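Local coordinates for protein HTH-type transcriptional regulator LysG (Mycobacterium tuberculosis, PDB 3ISP) that is a homodimeric LysR-type DNA-binding transcription factor that probably activates expression of the exporter LysE and represses its own, at residues A190-W195 / R216-V221; Y165-S170 / W237-E242; A72-L77 / Q269-D274. All blocks are in the same frame, centred on the assembly; numbering follows the deposited sequence.

Interaction 1. Residues A190-W195 / R216-V221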
loop_
_atom_site.group_PDB
_atom_site.type_symbol
_atom_site.label_atom_id
_atom_site.label_comp_id
_atom_site.label_asym_id
_atom_site.label_seq_id
_atom_site.Cartn_x
_atom_site.Cartn_y
_atom_site.Cartn_z
ATOM N N ALA A 190 13.087 2.568 -28.879
ATOM C CA ALA A 190 12.778 1.146 -28.972
ATOM C C ALA A 190 11.981 0.687 -27.751
ATOM O O ALA A 190 12.333 1.014 -26.616
ATOM C CB ALA A 190 14.058 0.326 -29.115
ATOM N N PRO A 191 10.892 -0.060 -27.977
ATOM C CA PRO A 191 10.118 -0.555 -26.835
ATOM C C PRO A 191 10.910 -1.558 -26.000
ATOM O O PRO A 191 11.477 -2.497 -26.551
ATOM C CB PRO A 191 8.920 -1.246 -27.502
ATOM C CG PRO A 191 8.789 -0.574 -28.810
ATOM C CD PRO A 191 10.196 -0.292 -29.252
ATOM N N SER A 192 10.950 -1.371 -24.687
ATOM C CA SER A 192 11.537 -2.394 -23.821
ATOM C C SER A 192 10.445 -3.250 -23.181
ATOM O O SER A 192 9.275 -2.887 -23.185
ATOM C CB SER A 192 12.445 -1.780 -22.747
ATOM O OG SER A 192 11.686 -1.136 -21.741
ATOM N N LEU A 193 10.836 -4.397 -22.648
ATOM C CA LEU A 193 9.921 -5.233 -21.893
ATOM C C LEU A 193 10.167 -5.112 -20.386
ATOM O O LEU A 193 10.962 -4.289 -19.924
ATOM C CB LEU A 193 10.092 -6.685 -22.306
ATOM C CG LEU A 193 9.950 -6.998 -23.783
ATOM C CD1 LEU A 193 10.021 -8.499 -23.988
ATOM C CD2 LEU A 193 8.641 -6.425 -24.294
ATOM N N ALA A 194 9.481 -5.958 -19.634
ATOM C CA ALA A 194 9.577 -5.984 -18.187
ATOM C C ALA A 194 8.454 -6.854 -17.630
ATOM O O ALA A 194 7.388 -6.964 -18.236
ATOM C CB ALA A 194 9.495 -4.582 -17.618
ATOM N N TRP A 195 8.699 -7.472 -16.482
ATOM C CA TRP A 195 7.684 -8.289 -15.839
ATOM C C TRP A 195 6.622 -7.423 -15.196
ATOM O O TRP A 195 5.452 -7.805 -15.132
ATOM C CB TRP A 195 8.317 -9.211 -14.795
ATOM C CG TRP A 195 8.914 -10.412 -15.413
ATOM C CD1 TRP A 195 9.871 -10.445 -16.396
ATOM C CD2 TRP A 195 8.594 -11.768 -15.116
ATOM N NE1 TRP A 195 10.159 -11.749 -16.730
ATOM C CE2 TRP A 195 9.388 -12.581 -15.957
ATOM C CE3 TRP A 195 7.711 -12.377 -14.228
ATOM C CZ2 TRP A 195 9.329 -13.965 -15.924
ATOM C CZ3 TRP A 195 7.649 -13.759 -14.204
ATOM C CH2 TRP A 195 8.459 -14.538 -15.046
ATOM N N ARG A 216 11.493 5.044 -21.751
ATOM C CA ARG A 216 11.125 4.489 -23.053
ATOM C C ARG A 216 9.730 3.887 -23.023
ATOM O O ARG A 216 9.121 3.766 -21.959
ATOM C CB ARG A 216 12.118 3.400 -23.443
ATOM C CG ARG A 216 12.292 2.340 -22.369
ATOM C CD ARG A 216 13.716 1.824 -22.338
ATOM N NE ARG A 216 13.989 0.884 -21.244
ATOM C CZ ARG A 216 13.924 1.187 -19.953
ATOM N NH1 ARG A 216 13.550 2.393 -19.563
ATOM N NH2 ARG A 216 14.210 0.272 -19.051
ATOM N N PRO A 217 9.204 3.515 -24.196
ATOM C CA PRO A 217 7.979 2.710 -24.172
ATOM C C PRO A 217 8.298 1.326 -23.620
ATOM O O PRO A 217 9.245 0.684 -24.080
ATOM C CB PRO A 217 7.585 2.620 -25.654
ATOM C CG PRO A 217 8.838 2.956 -26.397
ATOM C CD PRO A 217 9.509 3.991 -25.552
ATOM N N THR A 218 7.535 0.881 -22.631
ATOM C CA THR A 218 7.798 -0.416 -22.030
ATOM C C THR A 218 6.547 -1.268 -21.789
ATOM O O THR A 218 5.608 -0.853 -21.098
ATOM C CB THR A 218 8.636 -0.299 -20.726
ATOM O OG1 THR A 218 8.371 -1.434 -19.884
ATOM C CG2 THR A 218 8.300 0.980 -19.968
ATOM N N HIS A 219 6.563 -2.467 -22.368
ATOM C CA HIS A 219 5.521 -3.462 -22.177
ATOM C C HIS A 219 5.709 -4.206 -20.876
ATOM O O HIS A 219 6.836 -4.502 -20.494
ATOM C CB HIS A 219 5.583 -4.493 -23.298
ATOM C CG HIS A 219 5.254 -3.945 -24.650
ATOM N ND1 HIS A 219 3.978 -3.566 -25.007
ATOM C CD2 HIS A 219 6.031 -3.728 -25.736
ATOM C CE1 HIS A 219 3.989 -3.128 -26.251
ATOM N NE2 HIS A 219 5.221 -3.218 -26.716
ATOM N N PHE A 220 4.611 -4.536 -20.204
ATOM C CA PHE A 220 4.689 -5.374 -19.006
ATOM C C PHE A 220 4.042 -6.727 -19.201
ATOM O O PHE A 220 2.823 -6.843 -19.265
ATOM C CB PHE A 220 4.081 -4.654 -17.828
ATOM C CG PHE A 220 4.785 -3.394 -17.512
ATOM C CD1 PHE A 220 4.144 -2.177 -17.621
ATOM C CD2 PHE A 220 6.119 -3.420 -17.146
ATOM C CE1 PHE A 220 4.819 -1.003 -17.329
ATOM C CE2 PHE A 220 6.794 -2.255 -16.863
ATOM C CZ PHE A 220 6.148 -1.047 -16.958
ATOM N N VAL A 221 4.882 -7.747 -19.315
ATOM C CA VAL A 221 4.413 -9.095 -19.568
ATOM C C VAL A 221 5.092 -10.071 -18.623
ATOM O O VAL A 221 6.297 -10.308 -18.714
ATOM C CB VAL A 221 4.675 -9.543 -21.011
ATOM C CG1 VAL A 221 3.810 -10.743 -21.323
ATOM C CG2 VAL A 221 4.386 -8.419 -21.985
#
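Ser192 and Thr218 face each other at a single backbone bridge, from which two extended runs travel in roughly the same direction, 38° apart end to end. Ser192 N donates to Pro217 O at 2.7 Å, and Ser192 O accepts from His219 N at 2.9 Å. Further along, Val221 N reaches Ala194 O at 2.8 Å. The side chains then sort themselves along these paired backbones. OG of Ser192 sits between the backbone N and the carbonyl carbon (chi1 73°), which places it 3.3 Å from Thr218 CB and beside the bent chain of Arg216. Arg216 NE is near this hydroxyl but at a poor angle for a hydrogen bond; its NH2 forms a salt bridge with Asp203. Helix 201-210 lies in the chain between the two runs, which belong to the periplasmic-binding-protein-like regulatory domain of LysR regulators. Leu193 crosses His219 obliquely, CD2 of Leu193 lying 3.8 Å from His219 CB. The imidazole itself is steadied from elsewhere, its ND1 bonding to the backbone of Leu122 of the second subunit. Beyond it, Ala194 CB meets the edge of the Phe220 ring at CD2 (3.6 Å), near the ring plane. Phe220 and Thr218 also bond through their backbones to the second subunit, Thr218 O to its Arg96.

Interaction 2. Residues Y165-S170 / W237-E242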
loop_
_atom_site.group_PDB
_atom_site.type_symbol
_atom_site.label_atom_id
_atom_site.label_comp_id
_atom_site.label_asym_id
_atom_site.label_seq_id
_atom_site.Cartn_x
_atom_site.Cartn_y
_atom_site.Cartn_z
ATOM N N TYR A 165 22.222 -12.237 -17.030
ATOM C CA TYR A 165 21.105 -11.750 -17.836
ATOM C C TYR A 165 21.578 -11.041 -19.108
ATOM O O TYR A 165 22.291 -10.038 -19.029
ATOM C CB TYR A 165 20.245 -10.789 -17.015
ATOM C CG TYR A 165 19.358 -11.467 -16.004
ATOM C CD1 TYR A 165 18.071 -11.846 -16.335
ATOM C CD2 TYR A 165 19.803 -11.711 -14.711
ATOM C CE1 TYR A 165 17.254 -12.459 -15.422
ATOM C CE2 TYR A 165 18.990 -12.330 -13.790
ATOM C CZ TYR A 165 17.717 -12.705 -14.149
ATOM O OH TYR A 165 16.895 -13.330 -13.240
ATOM N N LEU A 166 21.166 -11.556 -20.270
ATOM C CA LEU A 166 21.512 -10.970 -21.574
ATOM C C LEU A 166 20.371 -10.114 -22.079
ATOM O O LEU A 166 19.229 -10.551 -22.057
ATOM C CB LEU A 166 21.784 -12.074 -22.591
ATOM C CG LEU A 166 22.789 -13.094 -22.065
ATOM C CD1 LEU A 166 23.024 -14.246 -23.028
ATOM C CD2 LEU A 166 24.083 -12.370 -21.763
ATOM N N PRO A 167 20.671 -8.895 -22.546
ATOM C CA PRO A 167 19.643 -8.026 -23.135
ATOM C C PRO A 167 19.328 -8.500 -24.549
ATOM O O PRO A 167 20.200 -8.397 -25.410
ATOM C CB PRO A 167 20.326 -6.657 -23.213
ATOM C CG PRO A 167 21.731 -6.861 -22.675
ATOM C CD PRO A 167 22.014 -8.328 -22.693
ATOM N N VAL A 168 18.126 -9.016 -24.791
ATOM C CA VAL A 168 17.859 -9.638 -26.077
ATOM C C VAL A 168 16.565 -9.190 -26.761
ATOM O O VAL A 168 15.775 -8.424 -26.198
ATOM C CB VAL A 168 17.897 -11.178 -25.985
ATOM C CG1 VAL A 168 19.309 -11.659 -25.841
ATOM C CG2 VAL A 168 17.047 -11.656 -24.834
ATOM N N ALA A 169 16.389 -9.668 -27.993
ATOM C CA ALA A 169 15.232 -9.370 -28.828
ATOM C C ALA A 169 15.332 -10.205 -30.089
ATOM O O ALA A 169 16.369 -10.806 -30.362
ATOM C CB ALA A 169 15.182 -7.894 -29.186
ATOM N N SER A 170 14.252 -10.240 -30.859
ATOM C CA SER A 170 14.241 -10.946 -32.129
ATOM C C SER A 170 14.840 -10.049 -33.197
ATOM O O SER A 170 14.872 -8.827 -33.038
ATOM C CB SER A 170 12.815 -11.301 -32.509
ATOM O OG SER A 170 12.098 -10.118 -32.801
ATOM N N TRP A 237 12.745 -5.354 -26.416
ATOM C CA TRP A 237 13.921 -6.039 -25.860
ATOM C C TRP A 237 13.752 -6.180 -24.345
ATOM O O TRP A 237 13.039 -5.388 -23.715
ATOM C CB TRP A 237 15.234 -5.294 -26.186
ATOM C CG TRP A 237 15.371 -3.963 -25.479
ATOM C CD1 TRP A 237 14.893 -2.762 -25.902
ATOM C CD2 TRP A 237 16.008 -3.715 -24.225
ATOM N NE1 TRP A 237 15.194 -1.777 -24.991
ATOM C CE2 TRP A 237 15.881 -2.341 -23.953
ATOM C CE3 TRP A 237 16.670 -4.524 -23.299
ATOM C CZ2 TRP A 237 16.399 -1.757 -22.797
ATOM C CZ3 TRP A 237 17.181 -3.936 -22.155
ATOM C CH2 TRP A 237 17.036 -2.569 -21.914
ATOM N N GLY A 238 14.405 -7.191 -23.774
ATOM C CA GLY A 238 14.326 -7.461 -22.349
ATOM C C GLY A 238 15.459 -8.332 -21.830
ATOM O O GLY A 238 16.153 -8.987 -22.605
ATOM N N MET A 239 15.650 -8.346 -20.515
ATOM C CA MET A 239 16.712 -9.148 -19.919
ATOM C C MET A 239 16.275 -10.598 -19.655
ATOM O O MET A 239 15.276 -10.856 -18.971
ATOM C CB MET A 239 17.207 -8.491 -18.634
ATOM C CG MET A 239 17.417 -6.994 -18.732
ATOM S SD MET A 239 18.905 -6.517 -19.610
ATOM C CE MET A 239 19.965 -7.928 -19.399
ATOM N N PHE A 240 17.047 -11.538 -20.182
ATOM C CA PHE A 240 16.725 -12.956 -20.093
ATOM C C PHE A 240 17.821 -13.762 -19.418
ATOM O O PHE A 240 18.998 -13.615 -19.735
ATOM C CB PHE A 240 16.530 -13.531 -21.498
ATOM C CG PHE A 240 15.147 -13.338 -22.058
ATOM C CD1 PHE A 240 14.275 -14.405 -22.157
ATOM C CD2 PHE A 240 14.729 -12.101 -22.502
ATOM C CE1 PHE A 240 12.999 -14.239 -22.683
ATOM C CE2 PHE A 240 13.460 -11.935 -23.036
ATOM C CZ PHE A 240 12.593 -13.007 -23.125
ATOM N N PRO A 241 17.437 -14.644 -18.494
ATOM C CA PRO A 241 18.449 -15.554 -17.962
ATOM C C PRO A 241 19.135 -16.205 -19.142
ATOM O O PRO A 241 18.449 -16.701 -20.024
ATOM C CB PRO A 241 17.622 -16.591 -17.203
ATOM C CG PRO A 241 16.397 -15.864 -16.812
ATOM C CD PRO A 241 16.101 -14.913 -17.946
ATOM N N GLU A 242 20.460 -16.189 -19.171
ATOM C CA GLU A 242 21.179 -16.775 -20.287
ATOM C C GLU A 242 20.767 -18.202 -20.602
ATOM O O GLU A 242 20.669 -18.554 -21.765
ATOM C CB GLU A 242 22.687 -16.698 -20.095
ATOM C CG GLU A 242 23.452 -17.307 -21.240
ATOM C CD GLU A 242 24.920 -17.454 -20.940
ATOM O OE1 GLU A 242 25.541 -16.441 -20.565
ATOM O OE2 GLU A 242 25.447 -18.580 -21.085
#
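Met239 folds back over the neighbouring strand and lies against both Tyr165 and Pro167. Its chain bends at chi2 (-76°) and again at chi3, bringing the terminal methyl CE of Met239 to 3.7 Å from Tyr165 CB and 3.9 Å from Pro167 CG. The Tyr165 ring approaches Pro241, with Tyr165 CE1 3.7 Å from Pro241 CD, while its OH is hydrogen-bonded to Asp104.

Underneath runs a regular antiparallel ladder. Leu166 and Phe240 form one hydrogen-bonded pair, Val168 and Gly238 the next; the straightest link is Val168 N to Gly238 O (2.9 Å, 174° at the hydrogen). On the other face Val168 turns its CG2 methyl onto the Phe240 ring near CD2, the two side chains crossing at about a right angle. Gly238 pairs with Val168 through its backbone alone.

The solvent side lies at Glu242, which is partly exposed; Leu166 packs on it chiefly through aliphatic carbons, Leu166 CD1 to Glu242 CG at 3.6 Å. The packing thins toward the other end, where Ala169 meets Trp237 through their CB atoms at 4.0 Å, and Ser170 has already left the pair to serve as the N-cap of helix 171-177. In the sheet, strand 155-169 lies between strands 238-241 and 255-271. Helix 201-210 packs on the Tyr165, Pro167 and Met239 face, helix 224-232 lies against Phe240, and Pro241 is the N-cap of helix 242-251.

Interaction 3. Residues A72-L77 / Q269-D274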
loop_
_atom_site.group_PDB
_atom_site.type_symbol
_atom_site.label_atom_id
_atom_site.label_comp_id
_atom_site.label_asym_id
_atom_site.label_seq_id
_atom_site.Cartn_x
_atom_site.Cartn_y
_atom_site.Cartn_z
ATOM N N ALA A 72 6.232 -21.006 15.644
ATOM C CA ALA A 72 5.314 -22.126 15.664
ATOM C C ALA A 72 5.698 -23.165 14.605
ATOM O O ALA A 72 5.623 -24.376 14.847
ATOM C CB ALA A 72 3.880 -21.642 15.464
ATOM N N ALA A 73 6.119 -22.689 13.435
ATOM C CA ALA A 73 6.353 -23.581 12.306
ATOM C C ALA A 73 7.715 -24.266 12.355
ATOM O O ALA A 73 7.854 -25.410 11.919
ATOM C CB ALA A 73 6.169 -22.849 10.994
ATOM N N GLN A 74 8.723 -23.573 12.872
ATOM C CA GLN A 74 10.028 -24.190 13.008
ATOM C C GLN A 74 9.894 -25.257 14.075
ATOM O O GLN A 74 10.443 -26.348 13.960
ATOM C CB GLN A 74 11.087 -23.151 13.376
ATOM C CG GLN A 74 11.048 -21.915 12.485
ATOM C CD GLN A 74 12.180 -20.937 12.751
ATOM O OE1 GLN A 74 12.358 -20.446 13.865
ATOM N NE2 GLN A 74 12.939 -20.632 11.712
ATOM N N THR A 75 9.122 -24.942 15.105
ATOM C CA THR A 75 8.880 -25.873 16.195
ATOM C C THR A 75 8.138 -27.112 15.713
ATOM O O THR A 75 8.445 -28.233 16.121
ATOM C CB THR A 75 8.082 -25.192 17.318
ATOM O OG1 THR A 75 8.991 -24.522 18.200
ATOM C CG2 THR A 75 7.275 -26.207 18.101
ATOM N N ALA A 76 7.162 -26.900 14.839
ATOM C CA ALA A 76 6.362 -27.990 14.294
ATOM C C ALA A 76 7.199 -28.951 13.453
ATOM O O ALA A 76 6.914 -30.151 13.401
ATOM C CB ALA A 76 5.209 -27.431 13.469
ATOM N N LEU A 77 8.222 -28.420 12.783
ATOM C CA LEU A 77 9.102 -29.248 11.967
ATOM C C LEU A 77 10.129 -29.936 12.849
ATOM O O LEU A 77 10.385 -31.131 12.704
ATOM C CB LEU A 77 9.809 -28.422 10.894
ATOM C CG LEU A 77 10.905 -29.174 10.140
ATOM C CD1 LEU A 77 10.320 -30.226 9.213
ATOM C CD2 LEU A 77 11.738 -28.202 9.364
ATOM N N GLN A 269 18.342 -18.863 1.171
ATOM C CA GLN A 269 18.050 -18.601 2.579
ATOM C C GLN A 269 17.084 -19.642 3.153
ATOM O O GLN A 269 16.033 -19.903 2.565
ATOM C CB GLN A 269 17.474 -17.194 2.763
ATOM C CG GLN A 269 18.471 -16.118 2.432
ATOM C CD GLN A 269 18.218 -14.802 3.142
ATOM O OE1 GLN A 269 17.868 -14.769 4.321
ATOM N NE2 GLN A 269 18.440 -13.707 2.435
ATOM N N CYS A 270 17.441 -20.231 4.295
ATOM C CA CYS A 270 16.571 -21.199 4.962
ATOM C C CYS A 270 16.625 -21.095 6.488
ATOM O O CYS A 270 17.544 -20.492 7.050
ATOM C CB CYS A 270 16.910 -22.622 4.525
ATOM S SG CYS A 270 18.548 -23.199 5.012
ATOM N N TRP A 271 15.633 -21.691 7.149
ATOM C CA TRP A 271 15.554 -21.690 8.610
ATOM C C TRP A 271 16.872 -22.047 9.267
ATOM O O TRP A 271 17.389 -23.146 9.074
ATOM C CB TRP A 271 14.501 -22.675 9.109
ATOM C CG TRP A 271 13.097 -22.221 8.900
ATOM C CD1 TRP A 271 12.677 -20.951 8.638
ATOM C CD2 TRP A 271 11.922 -23.031 8.966
ATOM N NE1 TRP A 271 11.310 -20.928 8.516
ATOM C CE2 TRP A 271 10.823 -22.193 8.715
ATOM C CE3 TRP A 271 11.694 -24.387 9.203
ATOM C CZ2 TRP A 271 9.510 -22.667 8.694
ATOM C CZ3 TRP A 271 10.386 -24.859 9.177
ATOM C CH2 TRP A 271 9.315 -24.001 8.922
ATOM N N LYS A 272 17.405 -21.113 10.046
ATOM C CA LYS A 272 18.565 -21.384 10.882
ATOM C C LYS A 272 18.170 -22.276 12.058
ATOM O O LYS A 272 17.574 -21.817 13.031
ATOM C CB LYS A 272 19.173 -20.078 11.389
ATOM C CG LYS A 272 20.427 -20.251 12.231
ATOM C CD LYS A 272 21.129 -18.908 12.449
ATOM C CE LYS A 272 20.177 -17.868 13.026
ATOM N NZ LYS A 272 20.633 -16.479 12.745
ATOM N N LEU A 273 18.498 -23.555 11.943
ATOM C CA LEU A 273 18.218 -24.537 12.966
ATOM C C LEU A 273 18.792 -25.849 12.489
ATOM O O LEU A 273 19.301 -25.924 11.382
ATOM C CB LEU A 273 16.717 -24.664 13.217
ATOM C CG LEU A 273 15.786 -24.864 12.019
ATOM C CD1 LEU A 273 15.965 -26.239 11.401
ATOM C CD2 LEU A 273 14.339 -24.659 12.445
ATOM N N ASP A 274 18.722 -26.878 13.326
ATOM C CA ASP A 274 19.142 -28.215 12.914
ATOM C C ASP A 274 17.974 -29.009 12.339
ATOM O O ASP A 274 16.883 -29.054 12.911
ATOM C CB ASP A 274 19.748 -28.973 14.089
ATOM C CG ASP A 274 21.126 -28.474 14.445
ATOM O OD1 ASP A 274 21.745 -27.796 13.588
ATOM O OD2 ASP A 274 21.582 -28.760 15.579
#
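Gln74 lays its aliphatic chain across one face of the Trp271 indole, a CH-pi contact in which CG stands 3.9 Å from the centroid of the five-membered ring and only 15° off its normal. With CG anti to the carbonyl carbon (chi1 -49°) and the chain extended beyond it, the side chain leaves the helix and carries its amide out over the pyrrole part of the ring. NE2 comes to rest above that same face, near CD1 and CG, and the amide plane stands almost perpendicular to the indole, 88° away. The amide is therefore set upright on the ring and not stacked flat upon it.

Helix 66-82 is the long linker helix that in LysR-type regulators follows the helix-turn-helix domain, and here it rests on the regulatory domain through the tryptophan at the end of strand 255-271. The benzo part of the indole points at the helix: Ala73 CB lies 3.9 Å from Trp271 CH2, and Leu77 meets the ring edge, its CD2 near the ring plane and 3.6 Å from Trp271 CZ3. Leu273 adds a methyl from the following loop, its CD2 lying 3.7 Å from Gln74 CB. Leu77 also packs on Ile277 and Ile278 of helix 276-288. The linker helix packs against the third subunit as well, Gln74 on Leu78 and Thr75 on Thr75 of that subunit.

Interactions 1 and 2 are neighbours, with centres 12 Å apart, and Trp237 joins them. Its backbone probably bonds to segment 190-195 on both sides of Ser192, with Leu193 N 2.6 Å from Trp237 O and Pro191 O 3.1 Å from Trp237 N, while its indole packs on Ser192 and Arg216. Segment 190-195 thus pairs with Trp237 and with 216-221, and 216-221 goes on to bond to the second subunit. Interaction 3 is remote, its centre 40 Å from that of interaction 1 and 37 Å from that of interaction 2, across the chain's centre. Strand 255-271 nevertheless spans the gap, running beside strand 155-169 of interaction 2 and ending at the linker-helix contact.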